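Side-chain contacts in phage tail sheath protein (Desulfitobacterium hafniense, PDB 3HXL), which probably serves as a building block of the contractile sheath that surrounds the tail tube of a myovirus-type phage: residues Y65-M68 / L74-E77; G34-P39 / N76-R81; Q186-Y191 / A214-F219; G48-I53 / L192-I197; F131-L136 / A151-N156. All coordinates share one frame; numbering follows the deposited sequence.

Contact 1. Residues Y65-M68 / L74-E77; sequences YSIM and LINE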
# COMPACT_ATOMS: atom_id res chain seq x y z
N TYR A 65 9.42 16.34 2.10
CA TYR A 65 8.22 17.16 2.05
C TYR A 65 7.38 16.88 3.28
O TYR A 65 7.59 15.88 3.98
CB TYR A 65 7.40 16.83 0.80
CG TYR A 65 7.93 17.40 -0.48
CD1 TYR A 65 7.76 18.75 -0.80
CD2 TYR A 65 8.57 16.58 -1.41
CE1 TYR A 65 8.20 19.26 -2.01
CE2 TYR A 65 9.02 17.09 -2.63
CZ TYR A 65 8.83 18.43 -2.92
OH TYR A 65 9.25 18.92 -4.13
N SER A 66 6.42 17.76 3.56
CA SER A 66 5.52 17.59 4.69
C SER A 66 4.34 16.75 4.21
O SER A 66 4.02 16.75 3.03
CB SER A 66 5.02 18.95 5.18
OG SER A 66 3.97 18.78 6.13
N ILE A 67 3.70 16.02 5.13
CA ILE A 67 2.56 15.19 4.78
C ILE A 67 1.46 16.04 4.14
O ILE A 67 0.61 15.53 3.42
CB ILE A 67 1.99 14.47 6.02
CG1 ILE A 67 0.90 13.47 5.62
CG2 ILE A 67 1.44 15.47 7.02
CD1 ILE A 67 1.42 12.23 4.90
N MSE A 68 1.49 17.34 4.38
CA MSE A 68 0.48 18.22 3.82
C MSE A 68 0.87 18.93 2.55
O MSE A 68 0.03 19.59 1.93
CB MSE A 68 0.03 19.23 4.86
CG MSE A 68 -0.82 18.59 5.91
SE MSE A 68 -0.82 19.67 7.45
CE MSE A 68 0.98 19.27 8.03
N LEU A 74 -1.00 11.75 -2.46
CA LEU A 74 -1.36 10.33 -2.55
C LEU A 74 -0.95 9.52 -1.33
O LEU A 74 -1.64 8.58 -0.93
CB LEU A 74 -0.77 9.70 -3.81
CG LEU A 74 -1.16 10.38 -5.13
CD1 LEU A 74 -0.58 9.60 -6.31
CD2 LEU A 74 -2.67 10.44 -5.23
N ILE A 75 0.18 9.89 -0.73
CA ILE A 75 0.66 9.19 0.45
C ILE A 75 -0.32 9.50 1.59
O ILE A 75 -0.70 8.62 2.36
CB ILE A 75 2.09 9.66 0.80
CG1 ILE A 75 3.05 9.18 -0.29
CG2 ILE A 75 2.52 9.11 2.16
CD1 ILE A 75 4.46 9.69 -0.16
N ASN A 76 -0.73 10.76 1.67
CA ASN A 76 -1.68 11.20 2.69
C ASN A 76 -2.99 10.42 2.54
O ASN A 76 -3.50 9.87 3.52
CB ASN A 76 -1.91 12.71 2.56
CG ASN A 76 -2.90 13.25 3.58
OD1 ASN A 76 -4.07 13.49 3.27
ND2 ASN A 76 -2.43 13.45 4.80
N GLU A 77 -3.51 10.34 1.32
CA GLU A 77 -4.76 9.63 1.08
C GLU A 77 -4.71 8.14 1.38
O GLU A 77 -5.64 7.59 1.98
CB GLU A 77 -5.22 9.85 -0.37
CG GLU A 77 -5.43 11.32 -0.71
CD GLU A 77 -6.36 12.02 0.27
OE1 GLU A 77 -7.58 11.72 0.26
OE2 GLU A 77 -5.88 12.87 1.05
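With CG1 of I67 extended away from its own backbone nitrogen (chi1 -173°) and CD1 then turned off that line (chi2 72°), the end of the isoleucine reaches the helix across from it, where N76 sends its CB-CG bond in the same extended sense (chi1 179°). The setting is a loop folded back on the helix it leads into: 65-68 follows helix 60-63, and a handful of residues later the chain enters helix 73-78. The loop itself contains an ST turn, held by a weak bond of 3.4 Å from N of M68 to OG of S66, and D69 supports the same bend by accepting from the amide of S66. I67, in the middle of that turn, faces I75 and N76 midway along the short helix.

Across the contact the two leading side chains cross at about a right angle, and the isoleucine methyl meets N76 near its root. CD1 of I67 lies 3.9 Å from CA of N76 and 4.1 Å from its CB. The carbonyl O of I67 approaches the same methylene, 3.9 Å from CB of N76. This is van der Waals packing on the aliphatic base of a polar residue, and it is only partly buried.

The preceding residue, I75, also points toward the loop, and its buried side chain packs on L40, L85 and L87 of the mixed sheet. The link between the two isoleucines is a pair of methyl groups, CD1 of I67 and CG2 of I75, 4.3 Å apart.

Contact 2. Residues G34-P39 / N76-R81; sequences GIVSMP and NEALKR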
# COMPACT_ATOMS: atom_id res chain seq x y z
N GLY A 34 -4.32 -4.21 6.70
CA GLY A 34 -3.85 -2.85 6.88
C GLY A 34 -2.63 -2.40 6.10
O GLY A 34 -2.19 -1.27 6.25
N ILE A 35 -2.10 -3.27 5.25
CA ILE A 35 -0.91 -2.90 4.50
C ILE A 35 -1.17 -2.60 3.03
O ILE A 35 -1.63 -3.46 2.28
CB ILE A 35 0.16 -4.01 4.59
CG1 ILE A 35 0.46 -4.31 6.06
CG2 ILE A 35 1.42 -3.60 3.86
CD1 ILE A 35 1.38 -5.49 6.28
N VAL A 36 -0.88 -1.37 2.63
CA VAL A 36 -1.08 -0.94 1.24
C VAL A 36 0.29 -0.61 0.63
O VAL A 36 1.22 -0.25 1.36
CB VAL A 36 -2.00 0.32 1.16
CG1 VAL A 36 -1.31 1.52 1.80
CG2 VAL A 36 -2.36 0.62 -0.29
N SER A 37 0.42 -0.76 -0.68
CA SER A 37 1.68 -0.44 -1.36
C SER A 37 1.38 0.37 -2.61
O SER A 37 0.37 0.15 -3.28
CB SER A 37 2.45 -1.70 -1.76
OG SER A 37 3.64 -1.33 -2.44
N MSE A 38 2.26 1.30 -2.93
CA MSE A 38 2.02 2.16 -4.08
C MSE A 38 3.30 2.63 -4.76
O MSE A 38 4.25 3.04 -4.11
CB MSE A 38 1.19 3.35 -3.60
CG MSE A 38 0.82 4.40 -4.63
SE MSE A 38 -0.54 5.60 -3.89
CE MSE A 38 0.46 6.14 -2.29
N PRO A 39 3.34 2.53 -6.10
CA PRO A 39 4.52 2.98 -6.85
C PRO A 39 4.27 4.43 -7.28
O PRO A 39 3.26 4.73 -7.91
CB PRO A 39 4.56 2.01 -8.02
CG PRO A 39 3.10 1.80 -8.33
CD PRO A 39 2.46 1.69 -6.94
N ASN A 76 -0.73 10.76 1.67
CA ASN A 76 -1.68 11.20 2.69
C ASN A 76 -2.99 10.42 2.54
O ASN A 76 -3.50 9.87 3.52
CB ASN A 76 -1.91 12.71 2.56
CG ASN A 76 -2.90 13.25 3.58
OD1 ASN A 76 -4.07 13.49 3.27
ND2 ASN A 76 -2.43 13.45 4.80
N GLU A 77 -3.51 10.34 1.32
CA GLU A 77 -4.76 9.63 1.08
C GLU A 77 -4.71 8.14 1.38
O GLU A 77 -5.64 7.59 1.98
CB GLU A 77 -5.22 9.85 -0.37
CG GLU A 77 -5.43 11.32 -0.71
CD GLU A 77 -6.36 12.02 0.27
OE1 GLU A 77 -7.58 11.72 0.26
OE2 GLU A 77 -5.88 12.87 1.05
N ALA A 78 -3.63 7.48 0.98
CA ALA A 78 -3.48 6.05 1.22
C ALA A 78 -3.46 5.74 2.71
O ALA A 78 -3.95 4.70 3.15
CB ALA A 78 -2.20 5.53 0.58
N LEU A 79 -2.87 6.63 3.49
CA LEU A 79 -2.78 6.41 4.92
C LEU A 79 -3.99 6.88 5.72
O LEU A 79 -3.95 6.89 6.95
CB LEU A 79 -1.48 7.01 5.46
CG LEU A 79 -0.27 6.15 5.05
CD1 LEU A 79 1.04 6.87 5.33
CD2 LEU A 79 -0.32 4.82 5.79
N LYS A 80 -5.06 7.28 5.03
CA LYS A 80 -6.27 7.69 5.74
C LYS A 80 -6.90 6.45 6.36
O LYS A 80 -7.44 6.50 7.47
CB LYS A 80 -7.26 8.39 4.80
CG LYS A 80 -6.98 9.88 4.63
CD LYS A 80 -7.90 10.57 3.64
CE LYS A 80 -7.68 12.08 3.66
NZ LYS A 80 -8.52 12.80 2.65
N ARG A 81 -6.82 5.32 5.66
CA ARG A 81 -7.41 4.08 6.18
C ARG A 81 -6.41 2.95 6.41
O ARG A 81 -6.68 2.03 7.18
CB ARG A 81 -8.51 3.59 5.23
CG ARG A 81 -9.69 4.54 5.04
CD ARG A 81 -10.58 4.58 6.28
NE ARG A 81 -11.85 5.27 6.05
CZ ARG A 81 -13.02 4.65 5.92
NH1 ARG A 81 -13.09 3.33 6.00
NH2 ARG A 81 -14.13 5.35 5.73
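Strand 35-39 runs beneath the last turn of helix 73-78, and the two backbones come nearest at V36 and A78, whose CA atoms are 7.4 Å apart. So short a separation between strand and helix suits a small residue, and here the helix supplies an alanine. Its single methyl group points at the strand and receives two side chains from it. V36 and M38, two residues apart, project from the same face of the strand, while S37 between them points the other way.

The valine comes with its CG1 branch, 4.3 Å from CB of A78. The selenomethionine M38 arrives by a longer route: its chain is extended through chi1 and chi2 and bends only about the last torsion (chi3 55°), which curls the terminal methyl toward the helix. CE of M38 ends 4.0 Å from CB of A78. Seen from that CB, the two approaches are about 100° apart, so the methyl sits in the angle between them. The contact is purely apolar and fully buried.

E77 and K80 pair with each other on a side of the helix end turned from the strand. NZ of K80 makes a salt bridge of 2.8 Å to OE1 of E77, using the syn lone pair of that oxygen, and K80 also meets E290.

In the fold, helix 73-78 belongs to the connection that takes the chain from strand 35-40 to its parallel neighbour 84-89. A271 and A268 of helix 263-276 continue the packing over V36 and M38 on this face, whereas S37 and P39 turn to helix 185-195 on the other, leaving the strand between two layers of helices.

Contact 3. Residues Q186-Y191 / A214-F219; sequences QAYIDY and ATFTAF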
# COMPACT_ATOMS: atom_id res chain seq x y z
N GLN A 186 9.40 0.16 -17.45
CA GLN A 186 10.21 -0.91 -16.89
C GLN A 186 10.40 -0.68 -15.38
O GLN A 186 10.62 -1.62 -14.62
CB GLN A 186 11.57 -0.95 -17.59
CG GLN A 186 12.56 -1.99 -17.08
CD GLN A 186 12.04 -3.41 -17.15
OE1 GLN A 186 11.15 -3.73 -17.94
NE2 GLN A 186 12.61 -4.28 -16.33
N ALA A 187 10.30 0.58 -14.97
CA ALA A 187 10.45 0.92 -13.55
C ALA A 187 9.33 0.24 -12.76
O ALA A 187 9.51 -0.12 -11.60
CB ALA A 187 10.38 2.43 -13.37
N TYR A 188 8.18 0.06 -13.40
CA TYR A 188 7.04 -0.59 -12.74
C TYR A 188 7.28 -2.08 -12.61
O TYR A 188 6.69 -2.74 -11.75
CB TYR A 188 5.75 -0.33 -13.51
CG TYR A 188 5.21 1.07 -13.32
CD1 TYR A 188 5.65 2.12 -14.12
CD2 TYR A 188 4.27 1.34 -12.33
CE1 TYR A 188 5.16 3.42 -13.94
CE2 TYR A 188 3.77 2.62 -12.14
CZ TYR A 188 4.22 3.65 -12.95
OH TYR A 188 3.72 4.92 -12.77
N ILE A 189 8.14 -2.62 -13.47
CA ILE A 189 8.46 -4.03 -13.41
C ILE A 189 9.36 -4.24 -12.20
O ILE A 189 9.23 -5.23 -11.48
CB ILE A 189 9.18 -4.51 -14.70
CG1 ILE A 189 8.23 -4.39 -15.89
CG2 ILE A 189 9.66 -5.94 -14.53
CD1 ILE A 189 6.94 -5.19 -15.74
N ASP A 190 10.28 -3.31 -11.98
CA ASP A 190 11.18 -3.40 -10.85
C ASP A 190 10.35 -3.32 -9.56
O ASP A 190 10.58 -4.06 -8.61
CB ASP A 190 12.20 -2.25 -10.88
CG ASP A 190 12.94 -2.15 -12.21
OD1 ASP A 190 13.15 -3.19 -12.85
OD2 ASP A 190 13.32 -1.02 -12.60
N TYR A 191 9.36 -2.43 -9.56
CA TYR A 191 8.47 -2.27 -8.40
C TYR A 191 7.80 -3.59 -8.05
O TYR A 191 7.93 -4.09 -6.94
CB TYR A 191 7.39 -1.23 -8.69
CG TYR A 191 6.23 -1.25 -7.69
CD1 TYR A 191 6.44 -0.94 -6.35
CD2 TYR A 191 4.94 -1.61 -8.10
CE1 TYR A 191 5.38 -0.98 -5.42
CE2 TYR A 191 3.89 -1.65 -7.18
CZ TYR A 191 4.11 -1.33 -5.86
OH TYR A 191 3.06 -1.36 -4.96
N ALA A 214 -3.02 -3.48 -17.45
CA ALA A 214 -3.08 -4.87 -17.88
C ALA A 214 -2.02 -5.68 -17.15
O ALA A 214 -2.28 -6.80 -16.70
CB ALA A 214 -2.86 -4.95 -19.40
N THR A 215 -0.83 -5.12 -17.03
CA THR A 215 0.26 -5.79 -16.34
C THR A 215 -0.08 -6.01 -14.87
O THR A 215 0.14 -7.10 -14.34
CB THR A 215 1.57 -4.98 -16.46
OG1 THR A 215 2.02 -5.00 -17.83
CG2 THR A 215 2.66 -5.57 -15.57
N PHE A 216 -0.62 -4.99 -14.21
CA PHE A 216 -0.98 -5.14 -12.81
C PHE A 216 -2.09 -6.18 -12.65
O PHE A 216 -2.11 -6.92 -11.67
CB PHE A 216 -1.41 -3.79 -12.20
CG PHE A 216 -0.25 -2.95 -11.73
CD1 PHE A 216 -0.25 -2.40 -10.45
CD2 PHE A 216 0.85 -2.73 -12.56
CE1 PHE A 216 0.83 -1.64 -9.99
CE2 PHE A 216 1.93 -1.97 -12.12
CZ PHE A 216 1.93 -1.43 -10.82
N THR A 217 -2.99 -6.25 -13.62
CA THR A 217 -4.09 -7.22 -13.58
C THR A 217 -3.50 -8.63 -13.67
O THR A 217 -3.91 -9.52 -12.92
CB THR A 217 -5.08 -6.99 -14.74
OG1 THR A 217 -5.70 -5.70 -14.60
CG2 THR A 217 -6.18 -8.06 -14.74
N ALA A 218 -2.54 -8.83 -14.56
CA ALA A 218 -1.90 -10.13 -14.71
C ALA A 218 -1.14 -10.47 -13.43
O ALA A 218 -1.14 -11.61 -12.96
CB ALA A 218 -0.95 -10.14 -15.92
N PHE A 219 -0.47 -9.46 -12.88
CA PHE A 219 0.31 -9.61 -11.66
C PHE A 219 -0.60 -10.15 -10.55
O PHE A 219 -0.25 -11.10 -9.85
CB PHE A 219 0.89 -8.26 -11.25
CG PHE A 219 1.68 -8.29 -9.97
CD1 PHE A 219 2.97 -8.83 -9.94
CD2 PHE A 219 1.14 -7.77 -8.79
CE1 PHE A 219 3.70 -8.85 -8.75
CE2 PHE A 219 1.87 -7.79 -7.60
CZ PHE A 219 3.15 -8.33 -7.58
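Helices 186-191 and 214-219 run side by side in nearly the same direction, their axes 11.6 Å apart at closest approach and crossing at -19°. That spacing is wide, and the CA atoms of I189 and T215, among the nearest across the gap, are still 8.9 Å apart. Aromatic side chains fill the distance.

F216 is the residue that spans it. Its ring reaches across with CZ leading, and this corner fits into the notch between the near edges of two tyrosines one helical turn apart. CZ of F216 is 3.9 Å from CD2 of Y188 and 4.1 Å from CD2 of Y191, lying in both cases at the tyrosine's edge and near the plane of its ring. The phenylalanine side chain crosses each tyrosine at roughly a right angle. The tyrosines reach this place by different rotations: CG of Y191 swings away from its backbone nitrogen (chi1 166°), whereas that of Y188 lies beside its own nitrogen (chi1 -75°), and these bring the CD2 edge of each to the same corner of F216.

Toward the outside, the contact thins to aliphatic groups, with CD1 of I189 4.3 Å from CG2 of T215. Inward, both helices rest on I203 of strand 202-204, the strand that joins them in sequence, so they form neighbouring helices in one layer of the alpha/beta domain.

Chemically, then, this interface relies on apolar contact of one ring corner with two ring edges, and of methyl with methyl at the rim. The hydroxyl of Y191 is satisfied by S37 of strand 35-40, so its ring can lend an apolar edge to the seam.

Contact 4. Residues G48-I53 / L192-I197; sequences GKMITI and LAAVEI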
# COMPACT_ATOMS: atom_id res chain seq x y z
N GLY A 48 13.93 3.40 -6.14
CA GLY A 48 14.02 1.95 -6.29
C GLY A 48 14.29 1.13 -5.05
O GLY A 48 14.95 0.09 -5.10
N LYS A 49 13.77 1.59 -3.92
CA LYS A 49 13.96 0.91 -2.65
C LYS A 49 12.68 1.11 -1.86
O LYS A 49 12.26 2.24 -1.63
CB LYS A 49 15.13 1.53 -1.90
CG LYS A 49 15.65 0.67 -0.78
CD LYS A 49 16.42 -0.51 -1.34
CE LYS A 49 17.68 -0.03 -2.04
NZ LYS A 49 18.46 -1.15 -2.64
N MSE A 50 12.06 0.01 -1.44
CA MSE A 50 10.82 0.09 -0.69
C MSE A 50 10.96 0.89 0.60
O MSE A 50 11.83 0.62 1.43
CB MSE A 50 10.30 -1.31 -0.38
CG MSE A 50 8.79 -1.35 -0.15
SE MSE A 50 7.72 -0.94 -1.73
CE MSE A 50 7.92 -2.60 -2.66
N ILE A 51 10.08 1.88 0.74
CA ILE A 51 10.05 2.75 1.91
C ILE A 51 8.82 2.38 2.72
O ILE A 51 7.72 2.28 2.18
CB ILE A 51 9.94 4.22 1.48
CG1 ILE A 51 11.17 4.59 0.63
CG2 ILE A 51 9.84 5.13 2.70
CD1 ILE A 51 11.10 5.98 0.03
N THR A 52 9.01 2.17 4.01
CA THR A 52 7.91 1.80 4.88
C THR A 52 7.50 3.00 5.71
O THR A 52 8.32 3.61 6.38
CB THR A 52 8.31 0.63 5.79
OG1 THR A 52 8.62 -0.51 4.99
CG2 THR A 52 7.16 0.28 6.73
N ILE A 53 6.22 3.34 5.65
CA ILE A 53 5.69 4.47 6.40
C ILE A 53 4.47 4.03 7.19
O ILE A 53 3.51 3.50 6.63
CB ILE A 53 5.28 5.62 5.46
CG1 ILE A 53 6.48 6.05 4.62
CG2 ILE A 53 4.73 6.79 6.28
CD1 ILE A 53 6.18 7.12 3.60
N LEU A 192 7.07 -4.15 -9.02
CA LEU A 192 6.35 -5.41 -8.79
C LEU A 192 7.25 -6.50 -8.25
O LEU A 192 6.85 -7.27 -7.37
CB LEU A 192 5.69 -5.88 -10.09
CG LEU A 192 4.56 -4.97 -10.60
CD1 LEU A 192 4.06 -5.46 -11.94
CD2 LEU A 192 3.43 -4.96 -9.57
N ALA A 193 8.47 -6.58 -8.76
CA ALA A 193 9.40 -7.60 -8.29
C ALA A 193 9.74 -7.36 -6.82
O ALA A 193 9.80 -8.30 -6.03
CB ALA A 193 10.67 -7.59 -9.14
N ALA A 194 9.96 -6.10 -6.47
CA ALA A 194 10.32 -5.76 -5.09
C ALA A 194 9.16 -5.95 -4.11
O ALA A 194 9.36 -6.44 -3.01
CB ALA A 194 10.81 -4.32 -5.04
N VAL A 195 7.96 -5.55 -4.52
CA VAL A 195 6.81 -5.67 -3.63
C VAL A 195 6.41 -7.13 -3.41
O VAL A 195 5.92 -7.49 -2.34
CB VAL A 195 5.59 -4.89 -4.17
CG1 VAL A 195 5.02 -5.57 -5.41
CG2 VAL A 195 4.54 -4.77 -3.08
N GLU A 196 6.62 -7.96 -4.43
CA GLU A 196 6.26 -9.37 -4.35
C GLU A 196 6.92 -10.07 -3.17
O GLU A 196 6.41 -11.09 -2.68
CB GLU A 196 6.66 -10.08 -5.64
CG GLU A 196 5.81 -11.31 -5.90
CD GLU A 196 6.30 -12.12 -7.08
OE1 GLU A 196 6.65 -11.51 -8.12
OE2 GLU A 196 6.33 -13.36 -6.97
N ILE A 197 8.04 -9.54 -2.71
CA ILE A 197 8.76 -10.13 -1.59
C ILE A 197 8.23 -9.65 -0.24
O ILE A 197 8.54 -10.23 0.79
CB ILE A 197 10.26 -9.81 -1.71
CG1 ILE A 197 10.78 -10.29 -3.08
CG2 ILE A 197 11.04 -10.52 -0.61
CD1 ILE A 197 12.17 -9.81 -3.41
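M50 alone carries the first side of this contact, and its selenomethionine methyl does nearly all the touching. The tight part is where CE of M50 presses on the backbone in the C-terminal part of helix 185-195. It lies 3.4 Å from CA of V195, closer than carbon atoms usually pack, and 3.5 Å from N of V195, a shortness that should be read with caution; CB of V195, 3.6 Å from the same methyl, also marks this as the closely packed part. The side chain reaches this spot by leaving its backbone nitrogen behind (chi1 -156°) and then bending twice, at chi2 and at chi3, which drives the methyl at the helix.

The looser part lies toward A194, whose CB stands 4.1 Å from CE of M50. A194 is only partly buried, and the flanking A193, like K49 on the other segment, is open to solvent. Packing thus fades within one helical turn, from buried valine to surface.

Beneath the contact, M50 also lies on L86 and Y88 of strand 84-89, and V195 on F200. The methionine thus fills the corner between a helix and the sheet it covers, just before strand 51-54 begins. This is the helix-on-sheet packing of a layered alpha/beta domain, here joining the N-terminal part of the chain to a region that belongs by sequence to the subtilisin-like domain of tail sheath proteins.

Contact 5. Residues F131-L136 / A151-N156; sequences FDVSTL and AGLAAN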
# COMPACT_ATOMS: atom_id res chain seq x y z
N PHE A 131 33.68 30.06 9.01
CA PHE A 131 32.54 30.39 8.17
C PHE A 131 31.29 29.68 8.67
O PHE A 131 31.37 28.58 9.23
CB PHE A 131 32.78 29.97 6.71
CG PHE A 131 33.98 30.61 6.08
CD1 PHE A 131 35.26 30.17 6.39
CD2 PHE A 131 33.83 31.63 5.14
CE1 PHE A 131 36.38 30.73 5.79
CE2 PHE A 131 34.94 32.20 4.53
CZ PHE A 131 36.22 31.75 4.85
N ASP A 132 30.14 30.30 8.47
CA ASP A 132 28.88 29.70 8.85
C ASP A 132 28.23 29.21 7.56
O ASP A 132 27.76 30.01 6.76
CB ASP A 132 27.96 30.71 9.54
CG ASP A 132 28.43 31.07 10.94
OD1 ASP A 132 28.84 30.16 11.69
OD2 ASP A 132 28.38 32.26 11.30
N VAL A 133 28.24 27.90 7.35
CA VAL A 133 27.66 27.31 6.15
C VAL A 133 26.25 26.82 6.47
O VAL A 133 26.07 25.86 7.22
CB VAL A 133 28.50 26.13 5.62
CG1 VAL A 133 27.93 25.63 4.30
CG2 VAL A 133 29.94 26.58 5.43
N SER A 134 25.26 27.50 5.90
CA SER A 134 23.88 27.13 6.15
C SER A 134 23.20 26.57 4.92
O SER A 134 23.47 26.98 3.79
CB SER A 134 23.12 28.35 6.68
OG SER A 134 23.66 28.77 7.92
N THR A 135 22.31 25.61 5.15
CA THR A 135 21.56 24.98 4.07
C THR A 135 20.11 25.43 4.22
O THR A 135 19.48 25.19 5.25
CB THR A 135 21.63 23.44 4.17
OG1 THR A 135 22.99 23.02 4.16
CG2 THR A 135 20.90 22.80 2.99
N LEU A 136 19.61 26.12 3.20
CA LEU A 136 18.24 26.61 3.22
C LEU A 136 17.35 25.84 2.27
O LEU A 136 17.77 25.45 1.17
CB LEU A 136 18.20 28.09 2.84
CG LEU A 136 18.53 29.14 3.91
CD1 LEU A 136 19.91 28.91 4.47
CD2 LEU A 136 18.42 30.52 3.30
N ALA A 151 36.86 20.79 4.37
CA ALA A 151 37.09 19.52 5.04
C ALA A 151 36.25 19.37 6.30
O ALA A 151 35.76 18.28 6.60
CB ALA A 151 38.57 19.38 5.37
N GLY A 152 36.10 20.46 7.04
CA GLY A 152 35.33 20.42 8.27
C GLY A 152 33.84 20.21 8.09
O GLY A 152 33.12 19.95 9.06
N LEU A 153 33.37 20.30 6.85
CA LEU A 153 31.95 20.12 6.56
C LEU A 153 31.51 18.67 6.62
O LEU A 153 32.26 17.76 6.28
CB LEU A 153 31.61 20.70 5.19
CG LEU A 153 31.59 22.23 5.10
CD1 LEU A 153 31.41 22.65 3.65
CD2 LEU A 153 30.44 22.77 5.95
N ALA A 154 30.27 18.46 7.06
CA ALA A 154 29.71 17.12 7.15
C ALA A 154 28.38 17.12 6.41
O ALA A 154 27.62 18.08 6.49
CB ALA A 154 29.49 16.73 8.61
N ALA A 155 28.09 16.05 5.67
CA ALA A 155 26.85 15.98 4.93
C ALA A 155 25.66 16.09 5.88
O ALA A 155 25.78 15.76 7.06
CB ALA A 155 26.77 14.66 4.16
N ASN A 156 24.53 16.58 5.38
CA ASN A 156 23.33 16.70 6.20
C ASN A 156 22.20 15.93 5.52
O ASN A 156 22.44 15.19 4.57
CB ASN A 156 22.94 18.17 6.42
CG ASN A 156 22.80 18.95 5.12
OD1 ASN A 156 22.06 18.56 4.22
ND2 ASN A 156 23.50 20.07 5.04
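L153 and N156 reach across to V133 and T135 in the beta-sandwich domain, where a loop covers one face of strand 131-137 in its four-stranded antiparallel sheet. The loop approaches from A151 and G152, exposed at its outer end. L153 is the first to make contact: its CD2 branch fits against the isopropyl group of V133, 3.9 Å from both CG2 and CB of that residue, the two side chains crossing at about a right angle. F161 of strand 159-162 packs against both.

A154 and A155 then carry the chain along the solvent side, A154 giving its carbonyl to Q145. At N156 the side chain turns inward again, with CG held between the backbone nitrogen and carbonyl carbon (chi1 54°). Its OD1 accepts from N of W158, closing an Asx turn, and also from N of V159. These bonds fix the amide and leave the nitrogen directed at the sheet, where D143 is a further acceptor. T135 comes from the opposite direction, and ND2 of N156 donates to its OG1 over 3.1 Å, a weak bond bent to 126° at the hydrogen.

Four of the contacts gather around one mixed sheet, and contact 5 stands apart, about 29 Å or more between centres from each of them, in the beta-sandwich. Contacts 2 and 3 are core, made of methyls and ring edges. Contacts 1, 4 and 5 are partly buried, the first two at margins where a loop meets a helix. Helix 73-78 serves contacts 1 and 2; helix 185-195 serves 3 and 4. Helices 73-78 and 185-195 lie on opposite faces of strand 35-40, and contacts 2 and 3 touch through that strand, where P39 packs on Y188 and Y191. Contact 5 alone adds a polar bond across its segments.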